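Local coordinates for protein Poly(Beta-D-mannuronate) lyase (Pseudopedobacter saltans, PDB 7O79) that probably cleaves poly(beta-D-mannuronate), the mannuronate-rich part of alginate, as a polysaccharide lyase of family 6 with a parallel beta-helix fold, at residues N139-V144 with I174-G179; P168-E173 with E206-I211; V120-N125 with V144-D149. All coordinates share one frame; numbering follows the deposited sequence.

The three contacts illustrate how a parallel beta-helix is built by laying one coil of chain on the next. Contacts 3 and 1 pair strands 118-122 with 144-146 and 144-146 with 175-177; contact 2 joins the turn entering strand 175-177 to the turn entering 209-214. Along the chain contact 3 closes before contact 2 opens, while contact 1 interleaves with both and shares Val144 with contact 3. The centre of contact 1 lies about 9 Å from the centres of contacts 2 and 3; contacts 2 and 3 are about 18 Å apart between centres and do not touch. Adjoining strands and turns are thus secured coil by coil, as in other members of the chondroitinase B family.

Contact 1 (N139-V144 with I174-G179); sequences NMQPLV and IFRIWG
Val144 and Phe175 are paired as parallel strand residues where one coil of the beta-helix lies against the next. Two backbone hydrogen bonds set this register: Val144 N gives its proton to Ile174 O (2.8 Å), and Val144 O takes one from Arg176 N at 3.0 Å. Between them the CA-H of Phe175 also points at Val144 O.

The apolar packing lies on the inner side of the coil. Val144 and Phe175 project together from neighbouring strands, and Val144 CB forms a CH-pi contact over one face of the ring, 4.1 Å from its centroid. The rings of Phe175 and Phe161 meet in the same core. Nearby, Leu143 CB approaches Ile174 CG2 at 4.3 Å.

On the other face a charged flat group takes over. Pro142 CG sits over the centre of the Arg176 guanidinium, 3.4 Å from CZ, while Trp178, two residues on in the same segment, lies over the opposite face with CZ2 offset toward its rim. The arginine side chain gets there with CG anti to the backbone N (chi1 180°) and a bend at chi3. In the guanidinium plane a water accepts from Arg176 NH1 at 3.0 Å and donates to Gln141 OE1 at 2.7 Å; NH2 is bonded to Tyr118 OH. With an alanine here, Tyr118 OH and the bridging water would probably lose their arginine partner, and a gap would be likely to open between Pro142 and Trp178. The contact is consistent with a guanidinium held against rotation by faces and edge together, on strands already locked by their backbones.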
# COMPACT_ATOMS: atom_id res chain seq x y z
N ASN A 139 -9.48 -1.71 -14.03
CA ASN A 139 -10.29 -0.49 -14.00
C ASN A 139 -9.80 0.46 -12.92
O ASN A 139 -8.94 0.13 -12.10
CB ASN A 139 -11.77 -0.82 -13.77
CG ASN A 139 -12.01 -1.54 -12.44
OD1 ASN A 139 -11.13 -2.22 -11.92
ND2 ASN A 139 -13.21 -1.37 -11.89
N MET A 140 -10.39 1.66 -12.93
CA MET A 140 -10.09 2.70 -11.96
C MET A 140 -10.41 2.21 -10.54
O MET A 140 -11.16 1.26 -10.34
CB MET A 140 -10.90 3.96 -12.28
CG MET A 140 -10.40 4.81 -13.48
SD MET A 140 -8.60 4.85 -13.77
CE MET A 140 -8.05 5.86 -12.41
N GLN A 141 -9.80 2.90 -9.54
CA GLN A 141 -9.89 2.68 -8.09
C GLN A 141 -8.81 1.72 -7.61
O GLN A 141 -8.46 0.76 -8.31
CB GLN A 141 -11.28 2.18 -7.68
CG GLN A 141 -12.33 3.25 -7.87
CD GLN A 141 -12.10 4.40 -6.91
OE1 GLN A 141 -11.62 5.46 -7.29
NE2 GLN A 141 -12.62 4.25 -5.69
N PRO A 142 -8.25 1.97 -6.43
CA PRO A 142 -7.25 1.05 -5.88
C PRO A 142 -7.80 -0.37 -5.78
O PRO A 142 -9.01 -0.59 -5.65
CB PRO A 142 -6.95 1.63 -4.50
CG PRO A 142 -7.38 3.06 -4.56
CD PRO A 142 -8.49 3.15 -5.59
N LEU A 143 -6.90 -1.35 -5.86
CA LEU A 143 -7.31 -2.73 -5.63
C LEU A 143 -7.76 -2.91 -4.18
O LEU A 143 -8.85 -3.44 -3.90
CB LEU A 143 -6.15 -3.66 -5.98
CG LEU A 143 -6.49 -5.13 -6.24
CD1 LEU A 143 -5.50 -5.75 -7.21
CD2 LEU A 143 -6.55 -5.92 -4.94
N VAL A 144 -6.96 -2.43 -3.23
CA VAL A 144 -7.29 -2.45 -1.81
C VAL A 144 -7.30 -1.02 -1.33
O VAL A 144 -6.33 -0.28 -1.54
CB VAL A 144 -6.27 -3.28 -0.99
CG1 VAL A 144 -6.62 -3.19 0.50
CG2 VAL A 144 -6.26 -4.72 -1.42
N ILE A 174 -2.23 -0.42 -5.91
CA ILE A 174 -2.64 -1.70 -5.35
C ILE A 174 -3.23 -1.50 -3.95
O ILE A 174 -4.25 -2.12 -3.61
CB ILE A 174 -1.47 -2.70 -5.34
CG1 ILE A 174 -0.86 -2.82 -6.75
CG2 ILE A 174 -1.97 -4.08 -4.88
CD1 ILE A 174 -1.89 -2.98 -7.89
N PHE A 175 -2.62 -0.62 -3.15
CA PHE A 175 -3.09 -0.24 -1.82
C PHE A 175 -3.13 1.28 -1.74
O PHE A 175 -2.14 1.93 -2.08
CB PHE A 175 -2.15 -0.77 -0.72
CG PHE A 175 -2.26 -2.25 -0.43
CD1 PHE A 175 -1.55 -3.17 -1.18
CD2 PHE A 175 -3.02 -2.70 0.65
CE1 PHE A 175 -1.62 -4.55 -0.89
CE2 PHE A 175 -3.09 -4.07 0.96
CZ PHE A 175 -2.39 -4.99 0.19
N ARG A 176 -4.24 1.84 -1.27
CA ARG A 176 -4.31 3.26 -0.91
C ARG A 176 -4.89 3.38 0.50
O ARG A 176 -6.04 3.00 0.73
CB ARG A 176 -5.14 4.06 -1.93
CG ARG A 176 -5.24 5.55 -1.60
CD ARG A 176 -6.04 6.38 -2.64
NE ARG A 176 -7.46 6.04 -2.66
CZ ARG A 176 -8.27 6.24 -3.70
NH1 ARG A 176 -7.81 6.82 -4.80
NH2 ARG A 176 -9.55 5.90 -3.61
N ILE A 177 -4.09 3.89 1.44
CA ILE A 177 -4.42 3.88 2.86
C ILE A 177 -4.73 5.30 3.32
O ILE A 177 -3.83 6.07 3.68
CB ILE A 177 -3.32 3.26 3.73
CG1 ILE A 177 -2.77 1.99 3.08
CG2 ILE A 177 -3.83 3.05 5.17
CD1 ILE A 177 -3.83 0.91 2.90
N TRP A 178 -6.02 5.63 3.39
CA TRP A 178 -6.45 6.86 4.03
C TRP A 178 -6.58 6.65 5.53
O TRP A 178 -6.52 5.52 6.03
CB TRP A 178 -7.80 7.31 3.46
CG TRP A 178 -7.78 7.80 2.04
CD1 TRP A 178 -6.76 8.46 1.39
CD2 TRP A 178 -8.85 7.69 1.10
NE1 TRP A 178 -7.14 8.75 0.08
CE2 TRP A 178 -8.42 8.29 -0.11
CE3 TRP A 178 -10.14 7.14 1.17
CZ2 TRP A 178 -9.24 8.36 -1.25
CZ3 TRP A 178 -10.96 7.21 0.03
CH2 TRP A 178 -10.49 7.81 -1.16
N GLY A 179 -6.81 7.75 6.24
CA GLY A 179 -6.99 7.76 7.67
C GLY A 179 -6.31 8.96 8.28
O GLY A 179 -5.84 9.85 7.57
O HOH W 1 -10.28 7.53 -6.30

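Contact 2 (P168-E173 with E206-I211); sequences PDNGRE and EGMEII
The carboxylate of Glu206 lies among flat polar groups: the amide of Asn170 runs alongside it, their planes 44° apart, and the Glu173 side chain runs across it at a slant, the two carboxylate planes 40° apart, with Glu173 CD 3.3 Å from Glu206 OE2. Here two successive turns of the parallel beta-helix stack, each leading into its strand. Glu206 OE2 receives two backbone protons from the neighbouring turn, from Gly171 N nearly along its C-O axis (2.9 Å) and from Arg172 N on its anti lone pair (3.0 Å), both bonds bent. On the anti side of OE1, slightly out of plane, comes Glu209 N from its own turn, and a water lies between Asn170 OD1 and Glu206 OE1.

Three main-chain N-H groups therefore hold this carboxylate, tying the two turns together, and probably offset the nearness of a like charge, Glu173 OE2 being 3.6 Å from Glu206 OE2. With chi1 at 69°, CG stands between the backbone N and the carbonyl carbon, and the extended chain beyond it delivers the oxygens to the 170-172 loop. The backbone answers in return, Glu206 N donating to Arg172 O at 3.0 Å. At the outer, more exposed end, Met208 CE rests 3.9 Å from Pro168 CB.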
# COMPACT_ATOMS: atom_id res chain seq x y z
N PRO A 168 -1.20 4.13 -17.23
CA PRO A 168 -0.79 5.24 -16.37
C PRO A 168 -1.98 6.12 -15.99
O PRO A 168 -2.24 7.18 -16.57
CB PRO A 168 0.24 5.98 -17.23
CG PRO A 168 -0.14 5.65 -18.67
CD PRO A 168 -0.80 4.30 -18.64
N ASP A 169 -2.73 5.66 -14.98
CA ASP A 169 -3.94 6.35 -14.51
C ASP A 169 -3.89 6.43 -12.99
O ASP A 169 -4.20 5.45 -12.32
CB ASP A 169 -5.21 5.63 -14.95
CG ASP A 169 -5.40 5.64 -16.44
OD1 ASP A 169 -6.01 6.60 -16.94
OD2 ASP A 169 -4.94 4.68 -17.10
N ASN A 170 -3.52 7.60 -12.46
CA ASN A 170 -3.57 7.82 -11.02
C ASN A 170 -4.90 7.38 -10.43
O ASN A 170 -5.97 7.76 -10.93
CB ASN A 170 -3.32 9.30 -10.71
CG ASN A 170 -2.84 9.51 -9.29
OD1 ASN A 170 -2.01 8.75 -8.80
ND2 ASN A 170 -3.36 10.52 -8.63
N GLY A 171 -4.84 6.61 -9.36
CA GLY A 171 -6.02 5.97 -8.83
C GLY A 171 -6.12 4.50 -9.13
O GLY A 171 -7.17 3.92 -8.89
N ARG A 172 -5.06 3.89 -9.65
CA ARG A 172 -4.98 2.44 -9.82
C ARG A 172 -3.84 1.86 -8.98
O ARG A 172 -3.07 1.02 -9.45
CB ARG A 172 -4.85 2.07 -11.30
CG ARG A 172 -6.08 2.48 -12.12
CD ARG A 172 -6.02 1.87 -13.52
NE ARG A 172 -6.02 0.42 -13.41
CZ ARG A 172 -5.11 -0.37 -13.97
NH1 ARG A 172 -4.13 0.16 -14.69
NH2 ARG A 172 -5.17 -1.69 -13.78
N GLU A 173 -3.70 2.35 -7.75
CA GLU A 173 -2.76 1.78 -6.79
C GLU A 173 -3.17 0.35 -6.45
O GLU A 173 -4.32 -0.07 -6.67
CB GLU A 173 -2.73 2.61 -5.50
CG GLU A 173 -2.39 4.09 -5.70
CD GLU A 173 -3.60 4.97 -5.97
OE1 GLU A 173 -3.48 6.19 -5.77
OE2 GLU A 173 -4.66 4.43 -6.37
N GLU A 206 -1.40 1.55 -11.91
CA GLU A 206 -1.03 2.87 -12.42
C GLU A 206 0.46 3.02 -12.71
O GLU A 206 0.83 4.00 -13.37
CB GLU A 206 -1.46 3.95 -11.42
CG GLU A 206 -0.66 3.92 -10.11
CD GLU A 206 -1.14 4.95 -9.11
OE1 GLU A 206 -0.30 5.54 -8.39
OE2 GLU A 206 -2.37 5.17 -9.04
N GLY A 207 1.31 2.11 -12.24
CA GLY A 207 2.74 2.22 -12.51
C GLY A 207 3.36 3.46 -11.90
O GLY A 207 4.26 4.07 -12.50
N MET A 208 2.88 3.85 -10.72
CA MET A 208 3.40 5.01 -10.01
C MET A 208 3.56 4.66 -8.54
O MET A 208 4.67 4.47 -8.06
CB MET A 208 2.48 6.22 -10.18
CG MET A 208 2.08 6.42 -11.63
SD MET A 208 1.02 7.84 -11.94
CE MET A 208 0.78 7.60 -13.72
N GLU A 209 2.44 4.57 -7.82
CA GLU A 209 2.45 4.20 -6.41
C GLU A 209 1.82 2.82 -6.31
O GLU A 209 0.60 2.68 -6.45
CB GLU A 209 1.73 5.24 -5.58
CG GLU A 209 2.31 6.62 -5.78
CD GLU A 209 1.74 7.66 -4.81
OE1 GLU A 209 1.80 8.87 -5.13
OE2 GLU A 209 1.25 7.26 -3.73
N ILE A 210 2.66 1.79 -6.14
CA ILE A 210 2.16 0.44 -5.88
C ILE A 210 1.37 0.44 -4.58
O ILE A 210 0.22 -0.01 -4.52
CB ILE A 210 3.33 -0.56 -5.81
CG1 ILE A 210 4.13 -0.59 -7.11
CG2 ILE A 210 2.79 -1.97 -5.47
CD1 ILE A 210 5.46 -1.36 -6.99
N ILE A 211 2.01 0.92 -3.52
CA ILE A 211 1.41 1.16 -2.22
C ILE A 211 1.43 2.67 -2.01
O ILE A 211 2.45 3.32 -2.27
CB ILE A 211 2.18 0.42 -1.10
CG1 ILE A 211 1.92 -1.09 -1.20
CG2 ILE A 211 1.80 0.95 0.29
CD1 ILE A 211 2.91 -1.96 -0.43
O HOH W 2 -1.18 7.28 -6.88

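Contact 3 (V120-N125 with V144-D149); sequences VLFRGN and VGNDQD
Val120, Leu121 and Phe122 pair in parallel with Val144, Gly145 and Asn146, a strand-on-strand step of the beta-helix in which the touching parts, 120-123 and 144-147, run 14° apart. The tight part is the ladder itself. Gly145 N donates to Val120 O and Phe122 N to Gly145 O, both at 2.8 Å and the second almost straight at 172°; Asp147 N then closes the ladder on Phe122 O. The CA-H groups of Val144 and Leu121 make further CA-H...O contacts to the same carbonyl oxygens, Val120 O and Gly145 O.

Packing is close on both faces. Toward the inside, Phe122 presents its edge, not its face, to the next coil: Val144 CG1, 4.0 Å from CE2, and Gly145 O both lie in the ring plane. CG stands beside the backbone N (chi1 -71°), turning the ring into the core, where it stacks on Phe93 and meets Phe193 edge-to-face. Val120 continues this apolar row over Val144 CG2. On the opposite face Leu121 CD1 folds over Gly145, 3.5 Å from its O; a beta carbon on that glycine would lie only 3.3 Å from CD1, a tight fit, so the bare glycine probably lets the leucine lie this close.

At the end of the strand the same inner face carries a buried polar group, Asn146. Its OD1 comes within 3.4 Å of Phe122 CB, but its hydrogen bonds go to Ser151 and Asn154, while its ND2 holds Trp178 O of the following coil. Past the strands, the looser, solvent side is formed by Arg123 and Asp147, which extend alongside each other without a salt bridge: Arg123 CG passes 3.9 Å from Asp147 CG, whereas Arg123 NE stays 4.8 Å from Asp147 OD1.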
# COMPACT_ATOMS: atom_id res chain seq x y z
N VAL A 120 -11.19 -4.60 -2.74
CA VAL A 120 -11.38 -4.78 -1.30
C VAL A 120 -11.32 -3.41 -0.66
O VAL A 120 -10.36 -2.66 -0.86
CB VAL A 120 -10.29 -5.71 -0.69
CG1 VAL A 120 -10.52 -5.86 0.80
CG2 VAL A 120 -10.27 -7.07 -1.37
N LEU A 121 -12.35 -3.07 0.12
CA LEU A 121 -12.40 -1.78 0.79
C LEU A 121 -12.61 -1.98 2.28
O LEU A 121 -13.55 -2.66 2.69
CB LEU A 121 -13.52 -0.89 0.22
CG LEU A 121 -13.65 0.45 0.94
CD1 LEU A 121 -12.40 1.30 0.79
CD2 LEU A 121 -14.89 1.23 0.48
N PHE A 122 -11.72 -1.39 3.08
CA PHE A 122 -11.85 -1.44 4.53
C PHE A 122 -12.55 -0.19 5.05
O PHE A 122 -12.14 0.93 4.74
CB PHE A 122 -10.49 -1.60 5.20
CG PHE A 122 -9.89 -2.94 5.00
CD1 PHE A 122 -10.15 -3.95 5.91
CD2 PHE A 122 -9.07 -3.21 3.90
CE1 PHE A 122 -9.60 -5.21 5.74
CE2 PHE A 122 -8.52 -4.49 3.74
CZ PHE A 122 -8.80 -5.48 4.65
N ARG A 123 -13.57 -0.40 5.87
CA ARG A 123 -14.37 0.69 6.40
C ARG A 123 -14.86 0.32 7.81
O ARG A 123 -16.05 0.39 8.12
CB ARG A 123 -15.51 0.98 5.43
CG ARG A 123 -16.24 2.24 5.67
CD ARG A 123 -17.29 2.40 4.58
NE ARG A 123 -18.42 3.20 5.05
CZ ARG A 123 -19.19 2.88 6.09
NH1 ARG A 123 -19.00 1.76 6.79
NH2 ARG A 123 -20.19 3.69 6.42
N GLY A 124 -13.93 -0.08 8.67
CA GLY A 124 -14.20 -0.61 9.99
C GLY A 124 -12.88 -1.05 10.59
O GLY A 124 -11.82 -0.90 9.98
N ASN A 125 -12.94 -1.59 11.81
CA ASN A 125 -11.73 -1.75 12.59
C ASN A 125 -11.32 -3.19 12.86
O ASN A 125 -12.14 -4.11 12.94
CB ASN A 125 -11.84 -1.00 13.93
CG ASN A 125 -12.30 0.42 13.74
OD1 ASN A 125 -11.55 1.27 13.24
ND2 ASN A 125 -13.52 0.70 14.16
N VAL A 144 -6.96 -2.43 -3.23
CA VAL A 144 -7.29 -2.45 -1.81
C VAL A 144 -7.30 -1.02 -1.33
O VAL A 144 -6.33 -0.28 -1.54
CB VAL A 144 -6.27 -3.28 -0.99
CG1 VAL A 144 -6.62 -3.19 0.50
CG2 VAL A 144 -6.26 -4.72 -1.42
N GLY A 145 -8.39 -0.62 -0.67
CA GLY A 145 -8.47 0.68 -0.05
C GLY A 145 -8.78 0.65 1.43
O GLY A 145 -9.46 -0.25 1.92
N ASN A 146 -8.29 1.66 2.15
CA ASN A 146 -8.69 1.90 3.53
C ASN A 146 -9.33 3.27 3.61
O ASN A 146 -8.78 4.26 3.12
CB ASN A 146 -7.50 1.79 4.50
CG ASN A 146 -7.95 1.78 5.96
OD1 ASN A 146 -8.49 0.79 6.45
ND2 ASN A 146 -7.68 2.88 6.67
N ASP A 147 -10.49 3.31 4.25
CA ASP A 147 -11.36 4.47 4.26
C ASP A 147 -10.83 5.51 5.26
O ASP A 147 -10.00 5.22 6.13
CB ASP A 147 -12.77 3.97 4.62
CG ASP A 147 -13.86 4.90 4.17
OD1 ASP A 147 -14.31 4.68 3.01
OD2 ASP A 147 -14.29 5.79 4.95
N GLN A 148 -11.30 6.75 5.11
CA GLN A 148 -10.73 7.86 5.87
C GLN A 148 -11.12 7.87 7.34
O GLN A 148 -10.34 8.35 8.17
CB GLN A 148 -11.11 9.19 5.18
CG GLN A 148 -10.60 10.47 5.86
CD GLN A 148 -9.10 10.51 6.04
OE1 GLN A 148 -8.33 10.02 5.21
NE2 GLN A 148 -8.66 11.11 7.15
N ASP A 149 -12.31 7.39 7.69
CA ASP A 149 -12.80 7.50 9.06
C ASP A 149 -13.16 6.13 9.61
O ASP A 149 -13.61 5.25 8.86
CB ASP A 149 -14.01 8.42 9.14
CG ASP A 149 -13.67 9.86 8.75
OD1 ASP A 149 -13.16 10.61 9.60
OD2 ASP A 149 -13.90 10.22 7.59